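Local structure of UTP-glucose-1-phosphate uridylyltransferase 2 (Trypanosoma brucei, 3GUE) at residues A[36-41]-A[326-331]; A[311-316]-A[322-327]; A[382-387]-A[395-400]; A[387-392]-A[405-410]. The protein probably catalyses the reversible transfer of a uridylyl group from UTP to alpha-D-glucose 1-phosphate, giving UDP-glucose and diphosphate. One frame throughout, in Å; residues are numbered along the deposited sequence.

Contact 1: A[36-41]-A[326-331]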
loop_
_atom_site.group_PDB
_atom_site.type_symbol
_atom_site.label_atom_id
_atom_site.label_comp_id
_atom_site.label_asym_id
_atom_site.label_seq_id
_atom_site.Cartn_x
_atom_site.Cartn_y
_atom_site.Cartn_z
ATOM N N HIS A 36 -12.948 2.982 -18.965
ATOM C CA HIS A 36 -13.222 4.265 -19.641
ATOM C C HIS A 36 -14.656 4.412 -20.152
ATOM O O HIS A 36 -15.307 5.465 -19.920
ATOM C CB HIS A 36 -12.274 4.448 -20.842
ATOM C CG HIS A 36 -12.161 5.863 -21.319
ATOM N ND1 HIS A 36 -13.166 6.501 -22.005
ATOM C CD2 HIS A 36 -11.157 6.764 -21.195
ATOM C CE1 HIS A 36 -12.778 7.732 -22.303
ATOM N NE2 HIS A 36 -11.560 7.913 -21.823
ATOM N N ALA A 37 -15.107 3.405 -20.913
ATOM C CA ALA A 37 -16.535 3.243 -21.218
ATOM C C ALA A 37 -17.409 3.457 -19.983
ATOM O O ALA A 37 -18.311 4.278 -20.042
ATOM C CB ALA A 37 -16.821 1.893 -21.837
ATOM N N LEU A 38 -17.098 2.784 -18.859
ATOM C CA LEU A 38 -17.940 2.842 -17.652
ATOM C C LEU A 38 -18.007 4.231 -17.062
ATOM O O LEU A 38 -19.093 4.745 -16.807
ATOM C CB LEU A 38 -17.492 1.851 -16.559
ATOM C CG LEU A 38 -17.623 0.345 -16.822
ATOM C CD1 LEU A 38 -17.300 -0.411 -15.563
ATOM C CD2 LEU A 38 -19.001 -0.043 -17.388
ATOM N N VAL A 39 -16.827 4.818 -16.854
ATOM C CA VAL A 39 -16.666 6.124 -16.237
ATOM C C VAL A 39 -17.250 7.244 -17.102
ATOM O O VAL A 39 -17.855 8.196 -16.570
ATOM C CB VAL A 39 -15.162 6.350 -15.857
ATOM C CG1 VAL A 39 -14.859 7.810 -15.475
ATOM C CG2 VAL A 39 -14.781 5.418 -14.737
ATOM N N ARG A 40 -17.132 7.110 -18.426
ATOM C CA ARG A 40 -17.744 8.076 -19.364
ATOM C C ARG A 40 -19.251 8.214 -19.178
ATOM O O ARG A 40 -19.779 9.301 -19.341
ATOM C CB ARG A 40 -17.367 7.779 -20.826
ATOM C CG ARG A 40 -18.486 7.268 -21.750
ATOM C CD ARG A 40 -18.006 7.324 -23.219
ATOM N NE ARG A 40 -16.694 6.688 -23.287
ATOM C CZ ARG A 40 -16.441 5.525 -23.877
ATOM N NH1 ARG A 40 -17.402 4.904 -24.526
ATOM N NH2 ARG A 40 -15.202 5.007 -23.834
ATOM N N LYS A 41 -19.913 7.121 -18.780
ATOM C CA LYS A 41 -21.366 7.103 -18.457
ATOM C C LYS A 41 -21.669 7.378 -16.976
ATOM O O LYS A 41 -22.778 7.129 -16.519
ATOM C CB LYS A 41 -22.025 5.762 -18.819
ATOM C CG LYS A 41 -21.200 4.825 -19.656
ATOM C CD LYS A 41 -21.329 5.122 -21.118
ATOM C CE LYS A 41 -20.552 4.102 -21.918
ATOM N NZ LYS A 41 -21.243 3.841 -23.206
ATOM N N LEU A 326 -11.765 -6.832 -11.969
ATOM C CA LEU A 326 -11.540 -6.045 -10.759
ATOM C C LEU A 326 -12.360 -4.755 -10.823
ATOM O O LEU A 326 -12.473 -4.151 -11.886
ATOM C CB LEU A 326 -10.048 -5.722 -10.584
ATOM C CG LEU A 326 -9.074 -6.849 -10.198
ATOM C CD1 LEU A 326 -7.650 -6.330 -10.244
ATOM C CD2 LEU A 326 -9.348 -7.380 -8.806
ATOM N N PRO A 327 -12.946 -4.332 -9.693
ATOM C CA PRO A 327 -13.722 -3.076 -9.715
ATOM C C PRO A 327 -12.859 -1.829 -9.917
ATOM O O PRO A 327 -11.821 -1.642 -9.235
ATOM C CB PRO A 327 -14.416 -3.051 -8.350
ATOM C CG PRO A 327 -13.627 -3.939 -7.491
ATOM C CD PRO A 327 -12.927 -4.951 -8.361
ATOM N N VAL A 328 -13.276 -0.989 -10.869
ATOM C CA VAL A 328 -12.500 0.193 -11.201
ATOM C C VAL A 328 -12.815 1.262 -10.164
ATOM O O VAL A 328 -13.965 1.427 -9.770
ATOM C CB VAL A 328 -12.773 0.719 -12.627
ATOM C CG1 VAL A 328 -14.269 1.136 -12.816
ATOM C CG2 VAL A 328 -11.829 1.875 -12.947
ATOM N N MET A 329 -11.769 1.955 -9.706
ATOM C CA MET A 329 -11.933 3.038 -8.754
ATOM C C MET A 329 -11.627 4.308 -9.538
ATOM O O MET A 329 -10.633 4.374 -10.254
ATOM C CB MET A 329 -10.956 2.880 -7.576
ATOM C CG MET A 329 -10.920 1.466 -6.965
ATOM S SD MET A 329 -10.049 1.384 -5.384
ATOM C CE MET A 329 -8.327 1.588 -5.875
ATOM N N ARG A 330 -12.493 5.304 -9.401
ATOM C CA ARG A 330 -12.427 6.502 -10.230
ATOM C C ARG A 330 -11.970 7.617 -9.323
ATOM O O ARG A 330 -12.772 8.221 -8.615
ATOM C CB ARG A 330 -13.804 6.792 -10.844
ATOM C CG ARG A 330 -13.843 7.923 -11.885
ATOM C CD ARG A 330 -15.237 8.501 -11.988
ATOM N NE ARG A 330 -15.678 9.080 -10.720
ATOM C CZ ARG A 330 -16.784 9.806 -10.556
ATOM N NH1 ARG A 330 -17.577 10.088 -11.592
ATOM N NH2 ARG A 330 -17.096 10.266 -9.351
ATOM N N ASN A 331 -10.664 7.843 -9.329
ATOM C CA ASN A 331 -9.978 8.710 -8.376
ATOM C C ASN A 331 -9.779 10.139 -8.906
ATOM O O ASN A 331 -8.944 10.356 -9.782
ATOM C CB ASN A 331 -8.604 8.078 -8.027
ATOM C CG ASN A 331 -8.123 8.413 -6.627
ATOM O OD1 ASN A 331 -8.840 8.994 -5.817
ATOM N ND2 ASN A 331 -6.900 8.011 -6.327
HETATM O O HOH W 1 -17.612 9.700 -14.438
#
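The last turn of helix 26-40, in the N-terminal part of the chain, packs here against the start of strand 329-334, an outermost strand of a four-stranded antiparallel sheet in this GT-A-type nucleotidyltransferase. Val39 and Arg330 form the middle of the contact, with their CA atoms 7.4 Å apart. CG1 of Val39 lies against the aliphatic part of Arg330, 3.6 Å from its CD, while Val39 CG2 sits 3.9 Å from Arg330 CG, so both methyls rest against the CG-CD stretch. With CG anti to the backbone N (chi1 -172°), Arg330 runs out past the valine and then bends at chi3 (61°), which carries the guanidinium on beyond the apolar patch. There Arg330 NH1 donates to a water oxygen 2.9 Å away, met at the edge of the guanidinium and in its plane. The same water gives a hydrogen bond to the carbonyl oxygen of Val39, at 2.6 Å from Val39 O, linking the strand to the end of the helix. A looser apolar touch joins Leu38 CD1 to Val328 CG1 at 4.4 Å. Leu348 of the neighbouring strand 344-349 meets Val39, Val328 and Arg330, extending the apolar layer under the helix. Val328 comes within about 6 Å, side chain to ligand, of a bound dithiol, and Leu348 lines that pocket. Arg330 therefore plays two parts: its methylenes pack as a hydrocarbon chain, and its charged end reaches a helix-terminal carbonyl through water, where the partial negative charge would probably suit a cation.

Contact 2: A[311-316]-A[322-327]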
loop_
_atom_site.group_PDB
_atom_site.type_symbol
_atom_site.label_atom_id
_atom_site.label_comp_id
_atom_site.label_asym_id
_atom_site.label_seq_id
_atom_site.Cartn_x
_atom_site.Cartn_y
_atom_site.Cartn_z
ATOM N N MET A 311 -0.811 -20.991 -10.113
ATOM C CA MET A 311 -1.512 -21.870 -11.045
ATOM C C MET A 311 -3.007 -21.532 -11.098
ATOM O O MET A 311 -3.590 -21.515 -12.181
ATOM C CB MET A 311 -1.286 -23.342 -10.660
ATOM C CG MET A 311 -1.792 -24.393 -11.692
ATOM S SD MET A 311 -1.056 -24.235 -13.322
ATOM C CE MET A 311 -0.051 -25.706 -13.445
ATOM N N GLU A 312 -3.625 -21.290 -9.939
ATOM C CA GLU A 312 -5.011 -20.790 -9.929
ATOM C C GLU A 312 -5.126 -19.456 -10.689
ATOM O O GLU A 312 -6.042 -19.269 -11.494
ATOM C CB GLU A 312 -5.577 -20.646 -8.514
ATOM C CG GLU A 312 -5.817 -21.971 -7.773
ATOM C CD GLU A 312 -6.640 -22.979 -8.574
ATOM O OE1 GLU A 312 -7.583 -22.558 -9.285
ATOM O OE2 GLU A 312 -6.338 -24.190 -8.492
ATOM N N LEU A 313 -4.203 -18.531 -10.436
ATOM C CA LEU A 313 -4.171 -17.298 -11.232
ATOM C C LEU A 313 -4.055 -17.589 -12.714
ATOM O O LEU A 313 -4.770 -16.993 -13.527
ATOM C CB LEU A 313 -3.049 -16.358 -10.789
ATOM C CG LEU A 313 -2.952 -15.069 -11.587
ATOM C CD1 LEU A 313 -4.082 -14.083 -11.227
ATOM C CD2 LEU A 313 -1.550 -14.403 -11.484
ATOM N N LYS A 314 -3.174 -18.517 -13.071
ATOM C CA LYS A 314 -2.957 -18.842 -14.466
ATOM C C LYS A 314 -4.253 -19.330 -15.104
ATOM O O LYS A 314 -4.639 -18.861 -16.180
ATOM C CB LYS A 314 -1.857 -19.903 -14.599
ATOM C CG LYS A 314 -1.717 -20.499 -15.986
ATOM C CD LYS A 314 -0.976 -19.587 -16.960
ATOM C CE LYS A 314 -1.034 -20.168 -18.382
ATOM N NZ LYS A 314 -0.731 -21.649 -18.373
ATOM N N LYS A 315 -4.915 -20.267 -14.419
ATOM C CA LYS A 315 -6.198 -20.836 -14.852
ATOM C C LYS A 315 -7.306 -19.786 -14.978
ATOM O O LYS A 315 -8.105 -19.840 -15.911
ATOM C CB LYS A 315 -6.628 -21.968 -13.899
ATOM C CG LYS A 315 -5.700 -23.176 -13.958
ATOM C CD LYS A 315 -5.939 -24.158 -12.806
ATOM C CE LYS A 315 -7.028 -25.160 -13.131
ATOM N NZ LYS A 315 -7.078 -26.292 -12.143
ATOM N N MET A 316 -7.349 -18.830 -14.053
ATOM C CA MET A 316 -8.323 -17.738 -14.142
ATOM C C MET A 316 -8.037 -16.836 -15.346
ATOM O O MET A 316 -8.936 -16.578 -16.155
ATOM C CB MET A 316 -8.361 -16.935 -12.847
ATOM C CG MET A 316 -9.631 -16.086 -12.650
ATOM S SD MET A 316 -9.707 -15.383 -10.982
ATOM C CE MET A 316 -8.834 -16.660 -10.063
ATOM N N GLY A 322 -7.232 -13.075 -20.213
ATOM C CA GLY A 322 -6.371 -12.017 -19.680
ATOM C C GLY A 322 -7.058 -10.823 -19.026
ATOM O O GLY A 322 -6.389 -9.845 -18.689
ATOM N N VAL A 323 -8.381 -10.896 -18.830
ATOM C CA VAL A 323 -9.168 -9.752 -18.326
ATOM C C VAL A 323 -9.924 -10.050 -17.009
ATOM O O VAL A 323 -11.072 -10.521 -17.033
ATOM C CB VAL A 323 -10.117 -9.165 -19.464
ATOM C CG1 VAL A 323 -10.930 -7.966 -18.974
ATOM C CG2 VAL A 323 -9.301 -8.757 -20.668
ATOM N N LEU A 324 -9.271 -9.788 -15.865
ATOM C CA LEU A 324 -9.941 -9.882 -14.558
ATOM C C LEU A 324 -10.950 -8.741 -14.367
ATOM O O LEU A 324 -10.673 -7.596 -14.727
ATOM C CB LEU A 324 -8.938 -9.841 -13.391
ATOM C CG LEU A 324 -7.949 -10.995 -13.260
ATOM C CD1 LEU A 324 -7.033 -10.794 -12.062
ATOM C CD2 LEU A 324 -8.644 -12.368 -13.197
ATOM N N ARG A 325 -12.098 -9.072 -13.774
ATOM C CA ARG A 325 -13.166 -8.103 -13.538
ATOM C C ARG A 325 -12.960 -7.380 -12.213
ATOM O O ARG A 325 -13.879 -7.346 -11.398
ATOM C CB ARG A 325 -14.544 -8.804 -13.500
ATOM C CG ARG A 325 -14.854 -9.718 -14.664
ATOM C CD ARG A 325 -16.242 -10.377 -14.540
ATOM N NE ARG A 325 -16.198 -11.722 -13.949
ATOM C CZ ARG A 325 -16.334 -11.989 -12.648
ATOM N NH1 ARG A 325 -16.520 -11.014 -11.772
ATOM N NH2 ARG A 325 -16.279 -13.245 -12.217
ATOM N N LEU A 326 -11.765 -6.832 -11.969
ATOM C CA LEU A 326 -11.540 -6.045 -10.759
ATOM C C LEU A 326 -12.360 -4.755 -10.823
ATOM O O LEU A 326 -12.473 -4.151 -11.886
ATOM C CB LEU A 326 -10.048 -5.722 -10.584
ATOM C CG LEU A 326 -9.074 -6.849 -10.198
ATOM C CD1 LEU A 326 -7.650 -6.330 -10.244
ATOM C CD2 LEU A 326 -9.348 -7.380 -8.806
ATOM N N PRO A 327 -12.946 -4.332 -9.693
ATOM C CA PRO A 327 -13.722 -3.076 -9.715
ATOM C C PRO A 327 -12.859 -1.829 -9.917
ATOM O O PRO A 327 -11.821 -1.642 -9.235
ATOM C CB PRO A 327 -14.416 -3.051 -8.350
ATOM C CG PRO A 327 -13.627 -3.939 -7.491
ATOM C CD PRO A 327 -12.927 -4.951 -8.361
#
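Apolar packing accounts for the whole meeting between Leu324 and the helix residues Met316 and Leu313, where the chain, having left helix 310-319, turns past it before strand 329-334. The closer pair is Met316 with Leu324, whose side chains cross at about a right angle. Leu324 CD2 touches two successive atoms of the methionine, 3.9 Å from Met316 CG and 3.9 Å from Met316 SD. Met316 is extended as far as its sulfur (chi1 -161°, chi2 171°), which brings CG and SD alongside that single methyl. The other leucine methyl turns to the preceding helical turn, Leu324 CD1 standing 4.5 Å from Leu313 CD1, a lighter touch.

Polar bonding runs along each segment and to residues beyond, not across the contact, as when Glu312 N bonds to Asn309 OD1. The helix keeps its regular backbone bonds, including Met316 N to Glu312 O, and an inverse gamma turn centred on Arg325 follows the leucine. Around the apolar cluster, Tyr195 of helix 194-201 touches both Leu313 and Leu324, and Phe359 lies on Met316.

Dispersion and the burial of hydrocarbon are its chemistry: one leucine bridges two residues about a helical turn apart, and shape rather than bond direction governs how they meet.

Contact 3: A[382-387]-A[395-400]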
loop_
_atom_site.group_PDB
_atom_site.type_symbol
_atom_site.label_atom_id
_atom_site.label_comp_id
_atom_site.label_asym_id
_atom_site.label_seq_id
_atom_site.Cartn_x
_atom_site.Cartn_y
_atom_site.Cartn_z
ATOM N N LEU A 382 6.159 9.537 10.727
ATOM C CA LEU A 382 6.535 9.985 12.056
ATOM C C LEU A 382 6.563 8.835 13.069
ATOM O O LEU A 382 7.532 8.728 13.864
ATOM C CB LEU A 382 5.576 11.092 12.552
ATOM C CG LEU A 382 5.645 11.562 14.016
ATOM C CD1 LEU A 382 7.068 12.022 14.368
ATOM C CD2 LEU A 382 4.624 12.704 14.267
ATOM N N ALA A 383 5.511 8.003 13.056
ATOM C CA ALA A 383 5.401 6.902 14.027
ATOM C C ALA A 383 6.489 5.858 13.751
ATOM O O ALA A 383 7.155 5.399 14.688
ATOM C CB ALA A 383 4.004 6.248 14.021
ATOM N N LEU A 384 6.725 5.574 12.467
ATOM C CA LEU A 384 7.723 4.581 12.086
ATOM C C LEU A 384 9.139 4.992 12.463
ATOM O O LEU A 384 9.932 4.167 12.993
ATOM C CB LEU A 384 7.661 4.281 10.593
ATOM C CG LEU A 384 8.346 2.969 10.176
ATOM C CD1 LEU A 384 7.686 1.758 10.851
ATOM C CD2 LEU A 384 8.250 2.813 8.694
ATOM N N ARG A 385 9.432 6.270 12.226
ATOM C CA ARG A 385 10.756 6.839 12.457
ATOM C C ARG A 385 11.018 6.933 13.956
ATOM O O ARG A 385 12.162 6.849 14.390
ATOM C CB ARG A 385 10.887 8.205 11.789
ATOM C CG ARG A 385 11.167 8.137 10.300
ATOM C CD ARG A 385 11.392 9.506 9.687
ATOM N NE ARG A 385 11.757 9.365 8.286
ATOM C CZ ARG A 385 11.989 10.375 7.454
ATOM N NH1 ARG A 385 11.884 11.633 7.875
ATOM N NH2 ARG A 385 12.326 10.111 6.197
ATOM N N SER A 386 9.941 7.050 14.743
ATOM C CA SER A 386 10.053 7.118 16.197
ATOM C C SER A 386 10.265 5.744 16.873
ATOM O O SER A 386 10.019 4.693 16.277
ATOM C CB SER A 386 8.792 7.747 16.782
ATOM O OG SER A 386 7.818 6.740 16.912
ATOM N N ASP A 387 10.630 5.807 18.158
ATOM C CA ASP A 387 10.901 4.636 19.011
ATOM C C ASP A 387 9.612 3.800 19.305
ATOM O O ASP A 387 9.647 2.793 20.026
ATOM C CB ASP A 387 11.630 5.069 20.314
ATOM C CG ASP A 387 10.765 5.943 21.242
ATOM O OD1 ASP A 387 9.631 6.209 20.894
ATOM O OD2 ASP A 387 11.204 6.342 22.357
ATOM N N GLN A 395 15.057 -8.281 10.855
ATOM C CA GLN A 395 15.065 -6.992 10.138
ATOM C C GLN A 395 13.694 -6.402 9.796
ATOM O O GLN A 395 13.566 -5.597 8.882
ATOM C CB GLN A 395 15.969 -7.060 8.897
ATOM C CG GLN A 395 17.431 -7.469 9.200
ATOM C CD GLN A 395 18.212 -6.406 9.936
ATOM O OE1 GLN A 395 17.659 -5.404 10.420
ATOM N NE2 GLN A 395 19.513 -6.607 10.015
ATOM N N ARG A 396 12.663 -6.805 10.528
ATOM C CA ARG A 396 11.335 -6.248 10.317
ATOM C C ARG A 396 11.198 -5.033 11.225
ATOM O O ARG A 396 11.995 -4.845 12.149
ATOM C CB ARG A 396 10.235 -7.287 10.588
ATOM C CG ARG A 396 10.161 -8.392 9.540
ATOM C CD ARG A 396 8.916 -9.269 9.689
ATOM N NE ARG A 396 8.873 -9.906 10.996
ATOM C CZ ARG A 396 7.923 -9.698 11.901
ATOM N NH1 ARG A 396 6.909 -8.885 11.620
ATOM N NH2 ARG A 396 7.979 -10.323 13.081
ATOM N N LEU A 397 10.240 -4.179 10.921
ATOM C CA LEU A 397 9.853 -3.100 11.829
ATOM C C LEU A 397 8.520 -3.439 12.445
ATOM O O LEU A 397 7.571 -3.801 11.742
ATOM C CB LEU A 397 9.808 -1.762 11.110
ATOM C CG LEU A 397 11.204 -1.158 10.986
ATOM C CD1 LEU A 397 12.020 -1.810 9.904
ATOM C CD2 LEU A 397 11.111 0.298 10.723
ATOM N N VAL A 398 8.451 -3.339 13.767
ATOM C CA VAL A 398 7.258 -3.787 14.510
ATOM C C VAL A 398 6.955 -2.822 15.667
ATOM O O VAL A 398 7.858 -2.242 16.268
ATOM C CB VAL A 398 7.457 -5.198 15.097
ATOM C CG1 VAL A 398 7.741 -6.234 13.960
ATOM C CG2 VAL A 398 8.574 -5.189 16.107
ATOM N N LEU A 399 5.668 -2.669 15.959
ATOM C CA LEU A 399 5.215 -1.801 17.027
ATOM C C LEU A 399 5.794 -2.339 18.335
ATOM O O LEU A 399 5.885 -3.556 18.529
ATOM C CB LEU A 399 3.672 -1.796 17.080
ATOM C CG LEU A 399 3.009 -0.836 18.067
ATOM C CD1 LEU A 399 3.168 0.601 17.634
ATOM C CD2 LEU A 399 1.534 -1.192 18.185
ATOM N N CYS A 400 6.230 -1.427 19.189
ATOM C CA CYS A 400 6.731 -1.735 20.513
ATOM C C CYS A 400 5.688 -2.419 21.401
ATOM O O CYS A 400 4.461 -2.225 21.244
ATOM C CB CYS A 400 7.270 -0.468 21.194
ATOM S SG CYS A 400 6.007 0.765 21.649
#
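Leu397 and Leu384 pack a short beta hairpin onto helix 378-385: strand 397-399 is the second arm of that hairpin, paired antiparallel with strand 389-391, and the helix leads into the first. The two leucine side chains cross at about a right angle. Leu397 CD2 comes to 3.7 Å from Leu384 CD1 and 3.9 Å from Leu384 CG, so this methyl lies against a branch point as well as a methyl. Leu384 CD1 in turn reaches back to the root of the other side chain, 4.1 Å from Leu397 CB. Having CG anti to the backbone N (chi1 -162°) puts the end of Leu384, CG and CD1, within reach of the Leu397 methyl. Val101 of strand 100-102 touches both leucines, and Phe107 and Phe110 of helix 107-122 add aromatic cover to Leu384 and Leu397 respectively. Leu384 is about 8 Å, side chain to side chain, from Lys96, a predicted UTP-binding residue.

Asp387, next in buried surface, meets Cys400 through its backbone, while its carboxylate is held by Ser433 OG and the backbone N atoms of Leu434 and Arg435. At the helix end, Ser386 OG donates to Ala383 O at 2.7 Å. Beyond it, Asp387 O rests 4.2 Å from Cys400 CB.

Contact 4: A[387-392]-A[405-410]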
loop_
_atom_site.group_PDB
_atom_site.type_symbol
_atom_site.label_atom_id
_atom_site.label_comp_id
_atom_site.label_asym_id
_atom_site.label_seq_id
_atom_site.Cartn_x
_atom_site.Cartn_y
_atom_site.Cartn_z
ATOM N N ASP A 387 10.630 5.807 18.158
ATOM C CA ASP A 387 10.901 4.636 19.011
ATOM C C ASP A 387 9.612 3.800 19.305
ATOM O O ASP A 387 9.647 2.793 20.026
ATOM C CB ASP A 387 11.630 5.069 20.314
ATOM C CG ASP A 387 10.765 5.943 21.242
ATOM O OD1 ASP A 387 9.631 6.209 20.894
ATOM O OD2 ASP A 387 11.204 6.342 22.357
ATOM N N ALA A 388 8.486 4.234 18.758
ATOM C CA ALA A 388 7.268 3.424 18.788
ATOM C C ALA A 388 7.449 2.129 17.998
ATOM O O ALA A 388 6.776 1.131 18.278
ATOM C CB ALA A 388 6.071 4.218 18.229
ATOM N N TYR A 389 8.330 2.177 16.998
ATOM C CA TYR A 389 8.612 1.024 16.144
ATOM C C TYR A 389 10.044 0.592 16.323
ATOM O O TYR A 389 10.898 1.419 16.538
ATOM C CB TYR A 389 8.278 1.316 14.677
ATOM C CG TYR A 389 6.783 1.240 14.408
ATOM C CD1 TYR A 389 6.187 0.055 13.955
ATOM C CD2 TYR A 389 5.954 2.347 14.627
ATOM C CE1 TYR A 389 4.806 -0.021 13.731
ATOM C CE2 TYR A 389 4.576 2.272 14.401
ATOM C CZ TYR A 389 4.010 1.103 13.954
ATOM O OH TYR A 389 2.628 1.042 13.714
ATOM N N GLN A 390 10.285 -0.713 16.254
ATOM C CA GLN A 390 11.572 -1.266 16.608
ATOM C C GLN A 390 11.996 -2.235 15.538
ATOM O O GLN A 390 11.163 -2.888 14.942
ATOM C CB GLN A 390 11.485 -2.042 17.950
ATOM C CG GLN A 390 10.896 -1.251 19.116
ATOM C CD GLN A 390 10.855 -2.017 20.420
ATOM O OE1 GLN A 390 11.032 -3.233 20.459
ATOM N NE2 GLN A 390 10.636 -1.292 21.511
ATOM N N VAL A 391 13.302 -2.362 15.348
ATOM C CA VAL A 391 13.878 -3.348 14.445
ATOM C C VAL A 391 14.067 -4.709 15.139
ATOM O O VAL A 391 14.632 -4.800 16.214
ATOM C CB VAL A 391 15.186 -2.811 13.805
ATOM C CG1 VAL A 391 15.761 -3.794 12.784
ATOM C CG2 VAL A 391 14.895 -1.471 13.152
ATOM N N THR A 392 13.565 -5.757 14.504
ATOM C CA THR A 392 13.698 -7.119 14.998
ATOM C C THR A 392 14.939 -7.832 14.407
ATOM O O THR A 392 15.539 -7.380 13.430
ATOM C CB THR A 392 12.430 -7.950 14.670
ATOM O OG1 THR A 392 12.433 -8.270 13.283
ATOM C CG2 THR A 392 11.152 -7.190 14.984
ATOM N N GLY A 405 -0.311 -3.453 20.952
ATOM C CA GLY A 405 -0.898 -3.679 19.618
ATOM C C GLY A 405 -1.546 -2.471 18.949
ATOM O O GLY A 405 -2.000 -2.575 17.808
ATOM N N LYS A 406 -1.605 -1.337 19.658
ATOM C CA LYS A 406 -2.289 -0.139 19.174
ATOM C C LYS A 406 -1.281 0.970 18.873
ATOM O O LYS A 406 -0.687 1.529 19.798
ATOM C CB LYS A 406 -3.329 0.380 20.174
ATOM C CG LYS A 406 -4.496 -0.551 20.463
ATOM C CD LYS A 406 -5.455 0.099 21.451
ATOM C CE LYS A 406 -5.960 -0.899 22.473
ATOM N NZ LYS A 406 -7.331 -1.403 22.172
ATOM N N PRO A 407 -1.078 1.295 17.573
ATOM C CA PRO A 407 -0.125 2.360 17.283
ATOM C C PRO A 407 -0.611 3.683 17.883
ATOM O O PRO A 407 -1.831 3.860 18.071
ATOM C CB PRO A 407 -0.142 2.445 15.751
ATOM C CG PRO A 407 -0.660 1.082 15.297
ATOM C CD PRO A 407 -1.674 0.736 16.340
ATOM N N PRO A 408 0.329 4.609 18.184
ATOM C CA PRO A 408 -0.100 5.950 18.600
ATOM C C PRO A 408 -1.039 6.493 17.521
ATOM O O PRO A 408 -0.776 6.279 16.327
ATOM C CB PRO A 408 1.194 6.766 18.550
ATOM C CG PRO A 408 2.293 5.795 18.656
ATOM C CD PRO A 408 1.799 4.489 18.099
ATOM N N ALA A 409 -2.123 7.159 17.917
ATOM C CA ALA A 409 -3.014 7.754 16.923
ATOM C C ALA A 409 -2.549 9.196 16.629
ATOM O O ALA A 409 -2.814 10.126 17.405
ATOM C CB ALA A 409 -4.462 7.713 17.394
ATOM N N ILE A 410 -1.857 9.371 15.514
ATOM C CA ILE A 410 -1.208 10.664 15.173
ATOM C C ILE A 410 -2.030 11.460 14.129
ATOM O O ILE A 410 -2.196 11.015 12.975
ATOM C CB ILE A 410 0.263 10.452 14.716
ATOM C CG1 ILE A 410 1.038 9.601 15.740
ATOM C CG2 ILE A 410 0.989 11.828 14.457
ATOM C CD1 ILE A 410 2.460 9.182 15.303
#
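Ala388 and Pro407 bring the two backbones nearest, their CA atoms 7.6 Å apart, without pairing as strands. Ala388 returns briefly to helix-like backbone angles (phi -64°, psi -28°) after Ser386 has left the helix, whereas Tyr389 opens into the extended strand 389-391. Across the contact, Pro407 and Pro408 follow one another in the polyproline II conformation usual for consecutive prolines, before strand 409-412 begins. Their rings provide that segment's side of the contact.

Tyr389 meets the first ring with the end of its side chain. Its hydroxyl oxygen lies against the hydrocarbon of Pro407, with Tyr389 OH 3.6 Å from Pro407 CG and 3.7 Å from Pro407 CB, and the two side chains meet at a slant. In the tyrosine, CG anti to the carbonyl carbon (chi1 -78°) brings the hydroxyl end of the phenol up to the Pro407 ring. Strand 389-391 is the first arm of a two-stranded antiparallel hairpin, and strand 409-412 is the first strand of the parallel C-terminal sheet, consistent with the left-handed beta-helix of eukaryotic UGPases; the contact thus joins the hairpin to the approach to that sheet. Leu399, from the other hairpin arm, touches both Tyr389 and Pro408, and Leu384 of helix 378-385 also packs on the tyrosine. Arg369 and Ser252 lie on Pro407.

The second ring takes the smaller side chain. Ala388 CB points toward the proline segment and meets the CG corner of the Pro408 ring, 4.1 Å from Pro408 CG.

In the fold
Contacts 1 and 2 lie on one side of the chain's centre and contacts 3 and 4 on the other, with contact 1 some 37 Å, centre to centre, from either of the latter. The first two share Leu326 and Pro327, which run from the connection after helix 310-319 toward strand 329-334. Contacts 3 and 4 are 5 Å apart between centres, share Asp387 and hold the two arms of one hairpin, bonded through Cys400 N and Ala388 O. Contact 1, partly buried, adds a water bridge from an arginine, whereas the acid of contact 3 meets its partner through its backbone; contacts 2, 3 and 4 are buried and mainly hydrocarbon, with a tyrosine hydroxyl set against a proline ring in contact 4.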